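Local atomic coordinates of agarase (Pseudoalteromonas fuliginea, PDB entry 6XJ9), a protein that probably hydrolyses agarose, a galactan of red algal cell walls, as a glycoside hydrolase of family 50 from a marine bacterium. Residues L219-E225 and N362-W366; S676-H680 and D719-T723; Y395-A399 and I737-D741; Y319-Q323 and E390-T394. One frame throughout, in Å; residues are numbered along the deposited sequence.

After strand 199-210 the chain opens contact 1 at 219-225. Contact 4 opens at 319-323 before contact 1 closes at 362-366, so the two cross; contact 4 then closes at 390-394, joining the central strands of a small antiparallel sheet. Contact 3 opens directly after, at the start of helix 397-406, and closes only at 737-741, beyond most of the remaining chain. Contact 2, 676-680 with 719-723, is nested inside that long loop and joins segments following strands 664-666 and 709-714. Contacts 1, 2 and 3 touch one another: Thr-723 packs on Val-223, Phe-397 on Phe-364, and Asp-719 lies beside Ile-737. Contact 4 stands apart from contacts 1 and 2.

Contact 1 (L219-E225 and N362-W366); sequences LTKIVDE and NLFEW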
loop_
_atom_site.group_PDB
_atom_site.type_symbol
_atom_site.label_atom_id
_atom_site.label_comp_id
_atom_site.label_asym_id
_atom_site.label_seq_id
_atom_site.Cartn_x
_atom_site.Cartn_y
_atom_site.Cartn_z
ATOM N N LEU A 219 23.836 4.121 -18.792
ATOM C CA LEU A 219 23.760 5.484 -18.282
ATOM C C LEU A 219 23.264 6.434 -19.371
ATOM O O LEU A 219 23.367 7.649 -19.219
ATOM C CB LEU A 219 25.137 5.927 -17.775
ATOM C CG LEU A 219 25.630 5.250 -16.495
ATOM C CD1 LEU A 219 27.118 5.515 -16.282
ATOM C CD2 LEU A 219 24.831 5.710 -15.279
ATOM N N THR A 220 22.731 5.875 -20.461
ATOM C CA THR A 220 22.297 6.660 -21.609
ATOM C C THR A 220 20.796 6.889 -21.508
ATOM O O THR A 220 20.021 5.931 -21.451
ATOM C CB THR A 220 22.673 5.974 -22.931
ATOM O OG1 THR A 220 24.096 5.894 -22.939
ATOM C CG2 THR A 220 22.201 6.731 -24.153
ATOM N N LYS A 221 20.428 8.175 -21.439
ATOM C CA LYS A 221 19.052 8.642 -21.504
ATOM C C LYS A 221 18.193 7.937 -20.455
ATOM O O LYS A 221 17.125 7.401 -20.765
ATOM C CB LYS A 221 18.538 8.540 -22.945
ATOM C CG LYS A 221 19.319 9.391 -23.938
ATOM C CD LYS A 221 18.513 9.827 -25.141
ATOM C CE LYS A 221 18.447 8.778 -26.224
ATOM N NZ LYS A 221 17.494 9.174 -27.292
ATOM N N ILE A 222 18.672 7.984 -19.202
ATOM C CA ILE A 222 17.996 7.350 -18.079
ATOM C C ILE A 222 16.999 8.316 -17.435
ATOM O O ILE A 222 16.172 7.897 -16.630
ATOM C CB ILE A 222 19.023 6.783 -17.070
ATOM C CG1 ILE A 222 19.986 7.854 -16.552
ATOM C CG2 ILE A 222 19.766 5.613 -17.701
ATOM C CD1 ILE A 222 20.867 7.399 -15.385
ATOM N N VAL A 223 17.073 9.599 -17.807
ATOM C CA VAL A 223 16.190 10.638 -17.284
ATOM C C VAL A 223 15.285 11.157 -18.407
ATOM O O VAL A 223 15.766 11.408 -19.512
ATOM C CB VAL A 223 17.014 11.785 -16.664
ATOM C CG1 VAL A 223 16.146 12.744 -15.870
ATOM C CG2 VAL A 223 18.140 11.260 -15.787
ATOM N N ASP A 224 13.979 11.306 -18.129
ATOM C CA ASP A 224 13.047 11.901 -19.088
ATOM C C ASP A 224 12.936 13.403 -18.834
ATOM O O ASP A 224 13.691 13.952 -18.032
ATOM C CB ASP A 224 11.691 11.189 -19.133
ATOM C CG ASP A 224 10.807 11.438 -17.917
ATOM O OD1 ASP A 224 11.079 12.393 -17.170
ATOM O OD2 ASP A 224 9.860 10.671 -17.717
ATOM N N GLU A 225 11.989 14.063 -19.517
ATOM C CA GLU A 225 11.917 15.517 -19.489
ATOM C C GLU A 225 11.340 16.001 -18.159
ATOM O O GLU A 225 11.401 17.196 -17.875
ATOM C CB GLU A 225 11.115 16.068 -20.677
ATOM C CG GLU A 225 9.617 15.848 -20.560
ATOM C CD GLU A 225 9.117 14.560 -21.191
ATOM O OE1 GLU A 225 9.894 13.574 -21.217
ATOM O OE2 GLU A 225 7.950 14.542 -21.666
ATOM N N ASN A 362 24.958 12.786 -21.230
ATOM C CA ASN A 362 24.210 11.741 -21.920
ATOM C C ASN A 362 23.168 11.065 -21.024
ATOM O O ASN A 362 22.365 10.267 -21.512
ATOM C CB ASN A 362 25.143 10.748 -22.615
ATOM C CG ASN A 362 25.780 11.353 -23.849
ATOM O OD1 ASN A 362 25.097 11.975 -24.663
ATOM N ND2 ASN A 362 27.086 11.177 -23.996
ATOM N N LEU A 363 23.168 11.401 -19.726
ATOM C CA LEU A 363 22.150 10.900 -18.808
ATOM C C LEU A 363 20.760 11.354 -19.249
ATOM O O LEU A 363 19.793 10.639 -19.026
ATOM C CB LEU A 363 22.413 11.423 -17.392
ATOM C CG LEU A 363 23.715 11.001 -16.709
ATOM C CD1 LEU A 363 23.967 11.896 -15.502
ATOM C CD2 LEU A 363 23.686 9.534 -16.290
ATOM N N PHE A 364 20.674 12.550 -19.849
ATOM C CA PHE A 364 19.433 13.301 -19.981
ATOM C C PHE A 364 18.846 13.199 -21.390
ATOM O O PHE A 364 19.533 13.506 -22.374
ATOM C CB PHE A 364 19.690 14.760 -19.586
ATOM C CG PHE A 364 20.243 14.928 -18.190
ATOM C CD1 PHE A 364 19.449 14.677 -17.077
ATOM C CD2 PHE A 364 21.559 15.318 -17.985
ATOM C CE1 PHE A 364 19.957 14.819 -15.792
ATOM C CE2 PHE A 364 22.071 15.466 -16.702
ATOM C CZ PHE A 364 21.271 15.209 -15.607
ATOM N N GLU A 365 17.564 12.796 -21.475
ATOM C CA GLU A 365 16.805 12.829 -22.726
ATOM C C GLU A 365 16.607 14.268 -23.204
ATOM O O GLU A 365 16.572 14.506 -24.407
ATOM C CB GLU A 365 15.427 12.171 -22.603
ATOM C CG GLU A 365 15.447 10.662 -22.788
ATOM C CD GLU A 365 14.119 9.924 -22.747
ATOM O OE1 GLU A 365 13.106 10.491 -22.268
ATOM O OE2 GLU A 365 14.106 8.754 -23.170
ATOM N N TRP A 366 16.475 15.216 -22.258
ATOM C CA TRP A 366 16.102 16.593 -22.557
ATOM C C TRP A 366 16.632 17.526 -21.472
ATOM O O TRP A 366 16.452 17.275 -20.285
ATOM C CB TRP A 366 14.571 16.720 -22.692
ATOM C CG TRP A 366 14.023 18.118 -22.709
ATOM C CD1 TRP A 366 13.762 18.884 -23.812
ATOM C CD2 TRP A 366 13.631 18.919 -21.573
ATOM N NE1 TRP A 366 13.248 20.100 -23.445
ATOM C CE2 TRP A 366 13.163 20.155 -22.078
ATOM C CE3 TRP A 366 13.647 18.728 -20.184
ATOM C CZ2 TRP A 366 12.707 21.178 -21.243
ATOM C CZ3 TRP A 366 13.197 19.739 -19.359
ATOM C CH2 TRP A 366 12.730 20.948 -19.884
HETATM O O HOH W 1 15.603 6.635 -22.728
HETATM O O HOH W 2 16.124 14.691 -19.311
#
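Glu-365 lies across the backbone of 219-225, and its side chain is in touch along its whole length. CB starts 3.2 Å from Val-223 O. CG, set anti to the carbonyl carbon (chi1 -84°), continues past the same oxygen and packs 3.8 Å from Lys-221 CB. The extended chain then delivers the carboxylate: OE1 rests 3.5 Å from Asp-224 CB, while OE2 takes a bond from a water that also donates to Lys-221 O. Beneath it the backbones run parallel. Lys-221 N donates to Asn-362 O (2.9 Å), Val-223 N to Leu-363 O (3.2 Å), and Glu-365 N back to Val-223 O (3.0 Å); Ile-222 N adds a weak bond to Leu-363 O. On the other side, Leu-363 CD2 fits against Ile-222 CD1 at 3.7 Å, the two chains pointing the same way, and Val-223 lies alongside the Phe-364 ring. At the far end the Trp-366 indole packs on Glu-225 CB. Thr-723 touches both Val-223 and Phe-364. Val-223 and Phe-364 thus form an isolated parallel beta bridge between two loops, tying the loop after strand 199-210 to the loop after helix 358-361.

Contact 2 (S676-H680 and D719-T723); sequences SGLFH and DSPIT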
loop_
_atom_site.group_PDB
_atom_site.type_symbol
_atom_site.label_atom_id
_atom_site.label_comp_id
_atom_site.label_asym_id
_atom_site.label_seq_id
_atom_site.Cartn_x
_atom_site.Cartn_y
_atom_site.Cartn_z
ATOM N N SER A 676 10.140 3.003 -6.381
ATOM C CA SER A 676 9.969 4.411 -6.713
ATOM C C SER A 676 10.548 4.726 -8.094
ATOM O O SER A 676 10.288 5.791 -8.665
ATOM C CB SER A 676 10.617 5.278 -5.663
ATOM O OG SER A 676 12.026 5.096 -5.685
ATOM N N GLY A 677 11.367 3.809 -8.621
ATOM C CA GLY A 677 12.020 4.023 -9.903
ATOM C C GLY A 677 13.336 4.778 -9.758
ATOM O O GLY A 677 13.941 5.166 -10.757
ATOM N N LEU A 678 13.770 5.008 -8.508
ATOM C CA LEU A 678 15.094 5.553 -8.259
ATOM C C LEU A 678 16.086 4.403 -8.114
ATOM O O LEU A 678 15.702 3.283 -7.786
ATOM C CB LEU A 678 15.085 6.433 -7.003
ATOM C CG LEU A 678 14.239 7.711 -7.087
ATOM C CD1 LEU A 678 14.604 8.664 -5.961
ATOM C CD2 LEU A 678 14.425 8.407 -8.427
ATOM N N PHE A 679 17.369 4.709 -8.325
ATOM C CA PHE A 679 18.415 3.694 -8.394
ATOM C C PHE A 679 19.037 3.423 -7.027
ATOM O O PHE A 679 19.944 2.595 -6.922
ATOM C CB PHE A 679 19.491 4.123 -9.392
ATOM C CG PHE A 679 18.918 4.328 -10.768
ATOM C CD1 PHE A 679 18.231 3.300 -11.400
ATOM C CD2 PHE A 679 18.999 5.565 -11.393
ATOM C CE1 PHE A 679 17.668 3.492 -12.651
ATOM C CE2 PHE A 679 18.449 5.748 -12.651
ATOM C CZ PHE A 679 17.786 4.714 -13.276
ATOM N N HIS A 680 18.549 4.129 -5.997
ATOM C CA HIS A 680 19.061 3.976 -4.647
ATOM C C HIS A 680 17.901 4.155 -3.678
ATOM O O HIS A 680 17.277 5.219 -3.640
ATOM C CB HIS A 680 20.187 4.988 -4.391
ATOM C CG HIS A 680 21.081 4.644 -3.246
ATOM N ND1 HIS A 680 20.601 4.123 -2.058
ATOM C CD2 HIS A 680 22.412 4.782 -3.086
ATOM C CE1 HIS A 680 21.606 3.933 -1.227
ATOM N NE2 HIS A 680 22.724 4.314 -1.842
ATOM N N ASP A 719 12.101 13.788 -3.350
ATOM C CA ASP A 719 13.104 12.800 -3.723
ATOM C C ASP A 719 14.358 13.515 -4.222
ATOM O O ASP A 719 14.285 14.568 -4.867
ATOM C CB ASP A 719 12.648 11.913 -4.886
ATOM C CG ASP A 719 11.786 10.730 -4.513
ATOM O OD1 ASP A 719 11.987 10.167 -3.429
ATOM O OD2 ASP A 719 10.942 10.344 -5.356
ATOM N N SER A 720 15.522 12.926 -3.927
ATOM C CA SER A 720 16.760 13.430 -4.493
ATOM C C SER A 720 16.688 13.246 -6.008
ATOM O O SER A 720 15.978 12.353 -6.460
ATOM C CB SER A 720 17.938 12.701 -3.913
ATOM O OG SER A 720 18.253 13.212 -2.624
ATOM N N PRO A 721 17.367 14.084 -6.834
ATOM C CA PRO A 721 17.439 13.833 -8.273
ATOM C C PRO A 721 17.873 12.398 -8.540
ATOM O O PRO A 721 18.690 11.839 -7.805
ATOM C CB PRO A 721 18.495 14.825 -8.764
ATOM C CG PRO A 721 18.363 15.977 -7.776
ATOM C CD PRO A 721 18.073 15.313 -6.442
ATOM N N ILE A 722 17.309 11.811 -9.596
ATOM C CA ILE A 722 17.625 10.436 -9.942
ATOM C C ILE A 722 19.102 10.319 -10.320
ATOM O O ILE A 722 19.689 9.255 -10.148
ATOM C CB ILE A 722 16.669 9.903 -11.033
ATOM C CG1 ILE A 722 16.898 8.422 -11.342
ATOM C CG2 ILE A 722 16.728 10.760 -12.282
ATOM C CD1 ILE A 722 15.863 7.813 -12.275
ATOM N N THR A 723 19.697 11.422 -10.802
ATOM C CA THR A 723 21.082 11.435 -11.245
ATOM C C THR A 723 22.003 12.077 -10.207
ATOM O O THR A 723 23.136 12.461 -10.510
ATOM C CB THR A 723 21.195 12.143 -12.596
ATOM O OG1 THR A 723 20.485 13.363 -12.397
ATOM C CG2 THR A 723 20.567 11.341 -13.718
HETATM O O HOH W 3 18.243 7.374 -8.126
#
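Leu-678 and Ile-722 bring the two backbones nearest, their CA atoms 5.8 Å apart, and no direct hydrogen bond joins the segments. Both are loops that follow neighbouring parallel strands, 664-666 and 709-714, consistent with the carboxyl-terminal side of the (beta/alpha)8 barrel expected for this enzyme family. Leu-678 forks between two partners. Its CD1 sits over the face of the Asp-719 carboxylate, 3.8 Å from CG, and its CD2 lies 3.8 Å from Ile-722 CB. The carboxylate itself is well occupied: OD2 is bonded to Tyr-744, OD1 to Asn-733 and the backbone N of Gly-735, which fixes the flat group on which the methyl rests. Ile-722 carries the other half of the contact. With CG1 anti to the backbone N (chi1 -175°) and CD1 extended beyond it, the chain reaches to the Phe-679 ring, where CD1 approaches CE2 at a tight 3.3 Å and CG1 comes 3.5 Å from CD2. CD1 also lies 3.6 Å from Gly-677 O, a carbonyl that accepts from Asn-229. Gly-677 has a positive phi of 87°, a backbone shape at which a CB would strike the carbonyl O of Ser-676. One water joins the two backbones, accepting from Phe-679 N at 2.8 Å and donating to Ile-722 O at 3.1 Å.

Contact 3 (Y395-A399 and I737-D741); sequences YSFYA and ISVTD
The first turn of helix 397-406 meets a type I beta turn, Ser-738 to Asp-741, chiefly through the Tyr-398 side chain. Ser-396 is the N-cap of the helix, its OG accepting from Ala-399 N at 3.2 Å. Tyr-398 has CG anti to its own N (chi1 179°), which sends the ring along the beta turn. Val-739 O lies at the ring edge, near its plane, 3.3 Å from CD1, and also accepts from Asn-401. The Ile-737 side chain crosses that of Tyr-398 at about a right angle, its CD1 3.3 Å from Tyr-398 OH. Farther back, Val-739 CG2 packs on Phe-397 CB (4.0 Å). The phenol OH donates to Asp-741 OD1 at 2.7 Å, meeting that oxygen on its anti side and 34° out of the carboxylate plane. A phenylalanine in place of Tyr-398 would probably keep the ring packing but leave Asp-741 OD1 without this donor in a buried setting. Asp-741 has further partners: salt bridges from OD2 to Lys-405 and from OD1 to Arg-424, and a bond to Tyr-406. With two cations and two tyrosine hydroxyls around it, the buried carboxylate is likely to remain ionised, joining helices 397-406 and 413-428 to the turn.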
loop_
_atom_site.group_PDB
_atom_site.type_symbol
_atom_site.label_atom_id
_atom_site.label_comp_id
_atom_site.label_asym_id
_atom_site.label_seq_id
_atom_site.Cartn_x
_atom_site.Cartn_y
_atom_site.Cartn_z
ATOM N N TYR A 395 20.757 21.491 -13.219
ATOM C CA TYR A 395 19.368 21.729 -13.578
ATOM C C TYR A 395 18.480 21.178 -12.468
ATOM O O TYR A 395 18.862 20.213 -11.821
ATOM C CB TYR A 395 19.019 21.115 -14.934
ATOM C CG TYR A 395 17.723 21.650 -15.489
ATOM C CD1 TYR A 395 17.584 22.988 -15.845
ATOM C CD2 TYR A 395 16.623 20.827 -15.627
ATOM C CE1 TYR A 395 16.384 23.491 -16.325
ATOM C CE2 TYR A 395 15.424 21.303 -16.137
ATOM C CZ TYR A 395 15.304 22.637 -16.481
ATOM O OH TYR A 395 14.107 23.077 -16.957
ATOM N N SER A 396 17.318 21.811 -12.256
ATOM C CA SER A 396 16.331 21.333 -11.295
ATOM C C SER A 396 15.045 20.886 -11.995
ATOM O O SER A 396 14.206 21.713 -12.347
ATOM C CB SER A 396 16.044 22.373 -10.250
ATOM O OG SER A 396 15.096 21.869 -9.318
ATOM N N PHE A 397 14.872 19.568 -12.162
ATOM C CA PHE A 397 13.666 19.062 -12.800
ATOM C C PHE A 397 12.454 19.274 -11.890
ATOM O O PHE A 397 11.339 19.476 -12.382
ATOM C CB PHE A 397 13.836 17.611 -13.263
ATOM C CG PHE A 397 14.800 17.411 -14.409
ATOM C CD1 PHE A 397 14.390 17.584 -15.724
ATOM C CD2 PHE A 397 16.114 17.038 -14.169
ATOM C CE1 PHE A 397 15.287 17.408 -16.769
ATOM C CE2 PHE A 397 17.011 16.853 -15.213
ATOM C CZ PHE A 397 16.593 17.030 -16.515
ATOM N N TYR A 398 12.672 19.241 -10.568
ATOM C CA TYR A 398 11.561 19.482 -9.660
ATOM C C TYR A 398 11.043 20.910 -9.830
ATOM O O TYR A 398 9.839 21.104 -9.955
ATOM C CB TYR A 398 11.887 19.150 -8.202
ATOM C CG TYR A 398 10.724 19.427 -7.279
ATOM C CD1 TYR A 398 9.614 18.592 -7.255
ATOM C CD2 TYR A 398 10.694 20.564 -6.484
ATOM C CE1 TYR A 398 8.529 18.859 -6.436
ATOM C CE2 TYR A 398 9.617 20.850 -5.661
ATOM C CZ TYR A 398 8.530 19.993 -5.638
ATOM O OH TYR A 398 7.466 20.249 -4.821
ATOM N N ALA A 399 11.947 21.896 -9.854
ATOM C CA ALA A 399 11.542 23.287 -10.018
ATOM C C ALA A 399 10.892 23.494 -11.391
ATOM O O ALA A 399 9.901 24.210 -11.498
ATOM C CB ALA A 399 12.725 24.206 -9.836
ATOM N N ILE A 737 7.362 13.230 -1.532
ATOM C CA ILE A 737 6.823 13.487 -2.863
ATOM C C ILE A 737 7.910 13.223 -3.910
ATOM O O ILE A 737 9.099 13.375 -3.629
ATOM C CB ILE A 737 6.295 14.935 -2.989
ATOM C CG1 ILE A 737 7.413 15.928 -3.318
ATOM C CG2 ILE A 737 5.479 15.366 -1.773
ATOM C CD1 ILE A 737 6.996 17.377 -3.241
ATOM N N SER A 738 7.483 12.892 -5.139
ATOM C CA SER A 738 8.376 12.610 -6.256
ATOM C C SER A 738 8.811 13.900 -6.946
ATOM O O SER A 738 8.358 14.988 -6.602
ATOM C CB SER A 738 7.703 11.682 -7.249
ATOM O OG SER A 738 6.715 12.393 -7.992
ATOM N N VAL A 739 9.672 13.758 -7.965
ATOM C CA VAL A 739 10.205 14.870 -8.731
ATOM C C VAL A 739 9.103 15.581 -9.532
ATOM O O VAL A 739 9.303 16.711 -9.974
ATOM C CB VAL A 739 11.331 14.361 -9.656
ATOM C CG1 VAL A 739 10.814 13.370 -10.693
ATOM C CG2 VAL A 739 12.086 15.489 -10.327
ATOM N N THR A 740 7.972 14.915 -9.785
ATOM C CA THR A 740 6.862 15.541 -10.501
ATOM C C THR A 740 5.802 16.089 -9.531
ATOM O O THR A 740 4.663 16.346 -9.934
ATOM C CB THR A 740 6.221 14.590 -11.524
ATOM O OG1 THR A 740 5.835 13.382 -10.869
ATOM C CG2 THR A 740 7.112 14.283 -12.710
ATOM N N ASP A 741 6.180 16.280 -8.253
ATOM C CA ASP A 741 5.321 16.900 -7.251
ATOM C C ASP A 741 4.091 16.029 -6.987
ATOM O O ASP A 741 3.025 16.539 -6.631
ATOM C CB ASP A 741 4.987 18.362 -7.587
ATOM C CG ASP A 741 4.314 19.135 -6.451
ATOM O OD1 ASP A 741 4.958 19.322 -5.398
ATOM O OD2 ASP A 741 3.151 19.575 -6.639
#

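Contact 4 (Y319-Q323 and E390-T394); sequences YDFDQ and EHGET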
loop_
_atom_site.group_PDB
_atom_site.type_symbol
_atom_site.label_atom_id
_atom_site.label_comp_id
_atom_site.label_asym_id
_atom_site.label_seq_id
_atom_site.Cartn_x
_atom_site.Cartn_y
_atom_site.Cartn_z
ATOM N N TYR A 319 27.563 20.186 -18.167
ATOM C CA TYR A 319 28.036 21.398 -18.805
ATOM C C TYR A 319 28.842 22.210 -17.797
ATOM O O TYR A 319 28.671 22.056 -16.588
ATOM C CB TYR A 319 26.865 22.165 -19.425
ATOM C CG TYR A 319 26.217 21.477 -20.602
ATOM C CD1 TYR A 319 25.263 20.491 -20.422
ATOM C CD2 TYR A 319 26.563 21.809 -21.905
ATOM C CE1 TYR A 319 24.665 19.853 -21.499
ATOM C CE2 TYR A 319 25.961 21.197 -22.994
ATOM C CZ TYR A 319 25.013 20.212 -22.790
ATOM O OH TYR A 319 24.429 19.589 -23.856
ATOM N N ASP A 320 29.728 23.070 -18.310
ATOM C CA ASP A 320 30.500 23.980 -17.478
ATOM C C ASP A 320 30.865 25.215 -18.293
ATOM O O ASP A 320 30.447 25.371 -19.443
ATOM C CB ASP A 320 31.744 23.318 -16.874
ATOM C CG ASP A 320 32.233 23.970 -15.588
ATOM O OD1 ASP A 320 31.619 24.963 -15.147
ATOM O OD2 ASP A 320 33.222 23.459 -15.017
ATOM N N PHE A 321 31.638 26.101 -17.668
ATOM C CA PHE A 321 31.885 27.410 -18.236
ATOM C C PHE A 321 33.351 27.773 -18.021
ATOM O O PHE A 321 34.029 27.186 -17.177
ATOM C CB PHE A 321 30.926 28.443 -17.628
ATOM C CG PHE A 321 29.470 28.049 -17.659
ATOM C CD1 PHE A 321 28.717 28.186 -18.816
ATOM C CD2 PHE A 321 28.858 27.509 -16.536
ATOM C CE1 PHE A 321 27.383 27.803 -18.853
ATOM C CE2 PHE A 321 27.521 27.136 -16.570
ATOM C CZ PHE A 321 26.785 27.286 -17.726
ATOM N N ASP A 322 33.821 28.740 -18.814
ATOM C CA ASP A 322 35.117 29.357 -18.605
ATOM C C ASP A 322 35.154 29.902 -17.178
ATOM O O ASP A 322 34.429 30.842 -16.845
ATOM C CB ASP A 322 35.394 30.398 -19.693
ATOM C CG ASP A 322 36.850 30.825 -19.751
ATOM O OD1 ASP A 322 37.361 31.280 -18.705
ATOM O OD2 ASP A 322 37.464 30.677 -20.832
ATOM N N GLN A 323 35.971 29.260 -16.333
ATOM C CA GLN A 323 36.013 29.517 -14.902
ATOM C C GLN A 323 36.329 30.985 -14.628
ATOM O O GLN A 323 35.819 31.561 -13.669
ATOM C CB GLN A 323 37.035 28.603 -14.225
ATOM C CG GLN A 323 36.617 27.139 -14.203
ATOM C CD GLN A 323 35.430 26.910 -13.300
ATOM O OE1 GLN A 323 35.426 27.308 -12.135
ATOM N NE2 GLN A 323 34.400 26.273 -13.835
ATOM N N GLU A 390 34.116 18.888 -10.431
ATOM C CA GLU A 390 34.370 19.571 -9.169
ATOM C C GLU A 390 33.459 20.791 -9.048
ATOM O O GLU A 390 33.328 21.387 -7.981
ATOM C CB GLU A 390 35.849 19.928 -9.032
ATOM C CG GLU A 390 36.764 18.716 -9.143
ATOM C CD GLU A 390 38.222 19.001 -8.828
ATOM O OE1 GLU A 390 38.818 19.866 -9.501
ATOM O OE2 GLU A 390 38.757 18.360 -7.902
ATOM N N HIS A 391 32.823 21.139 -10.170
ATOM C CA HIS A 391 31.909 22.258 -10.285
ATOM C C HIS A 391 31.209 22.148 -11.635
ATOM O O HIS A 391 31.687 21.462 -12.541
ATOM C CB HIS A 391 32.671 23.591 -10.163
ATOM C CG HIS A 391 34.013 23.586 -10.823
ATOM N ND1 HIS A 391 34.167 23.561 -12.199
ATOM C CD2 HIS A 391 35.265 23.603 -10.309
ATOM C CE1 HIS A 391 35.453 23.559 -12.502
ATOM N NE2 HIS A 391 36.148 23.579 -11.357
ATOM N N GLY A 392 30.076 22.832 -11.773
ATOM C CA GLY A 392 29.416 22.850 -13.063
ATOM C C GLY A 392 27.962 23.287 -12.975
ATOM O O GLY A 392 27.417 23.518 -11.893
ATOM N N GLU A 393 27.369 23.386 -14.162
ATOM C CA GLU A 393 25.973 23.706 -14.372
ATOM C C GLU A 393 25.105 22.656 -13.693
ATOM O O GLU A 393 25.439 21.469 -13.676
ATOM C CB GLU A 393 25.730 23.718 -15.881
ATOM C CG GLU A 393 24.282 23.894 -16.268
ATOM C CD GLU A 393 24.127 23.894 -17.775
ATOM O OE1 GLU A 393 24.356 24.954 -18.378
ATOM O OE2 GLU A 393 23.811 22.819 -18.332
ATOM N N THR A 394 23.981 23.114 -13.130
ATOM C CA THR A 394 22.999 22.189 -12.594
ATOM C C THR A 394 21.669 22.460 -13.286
ATOM O O THR A 394 21.488 23.521 -13.877
ATOM C CB THR A 394 22.910 22.315 -11.066
ATOM O OG1 THR A 394 22.314 23.585 -10.815
ATOM C CG2 THR A 394 24.263 22.245 -10.382
HETATM O O HOH W 4 27.516 20.039 -14.882
#
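His-391 is gripped from two directions. Gln-323 and His-391 come from opposite directions, and the amide lies over one face of the imidazole, the planes 29° apart and OE1 3.7 Å above the ring plane, over its centre. Asp-320 arrives at the edge instead: OD2 lies in the ring plane and accepts from ND1 at 3.0 Å on its syn side, with carboxylate and ring turned 53° against each other. The chi1 of His-391, 38°, which places CG between the backbone N and carbonyl carbon, brings the imidazole to both partners. Tyr-380 OH holds Asp-320 OD1 and Gln-323 NE2 in place behind it. An alanine at His-391 would probably leave Asp-320 OD2 without this donor and the Gln-323 amide without the ring it stacks on. Glu-393 runs alongside Tyr-319, OE2 3.3 Å from its CB, while OE1 comes obliquely to Phe-321 CZ at 3.4 Å. The buried carboxylate is satisfied by a salt bridge to Arg-353 and bonds to Tyr-370 and Thr-317. Between these groups, Glu-393 N donates to Tyr-319 O (3.1 Å) from above the carbonyl plane, and a water donates to Tyr-319 O and Glu-393 O. Gly-392 passes where a CB would crowd Tyr-319 O. These are the neighbouring central strands, 315-320 and 392-395, of a four-stranded antiparallel sheet, flanked by strands 354-355 and 378-381.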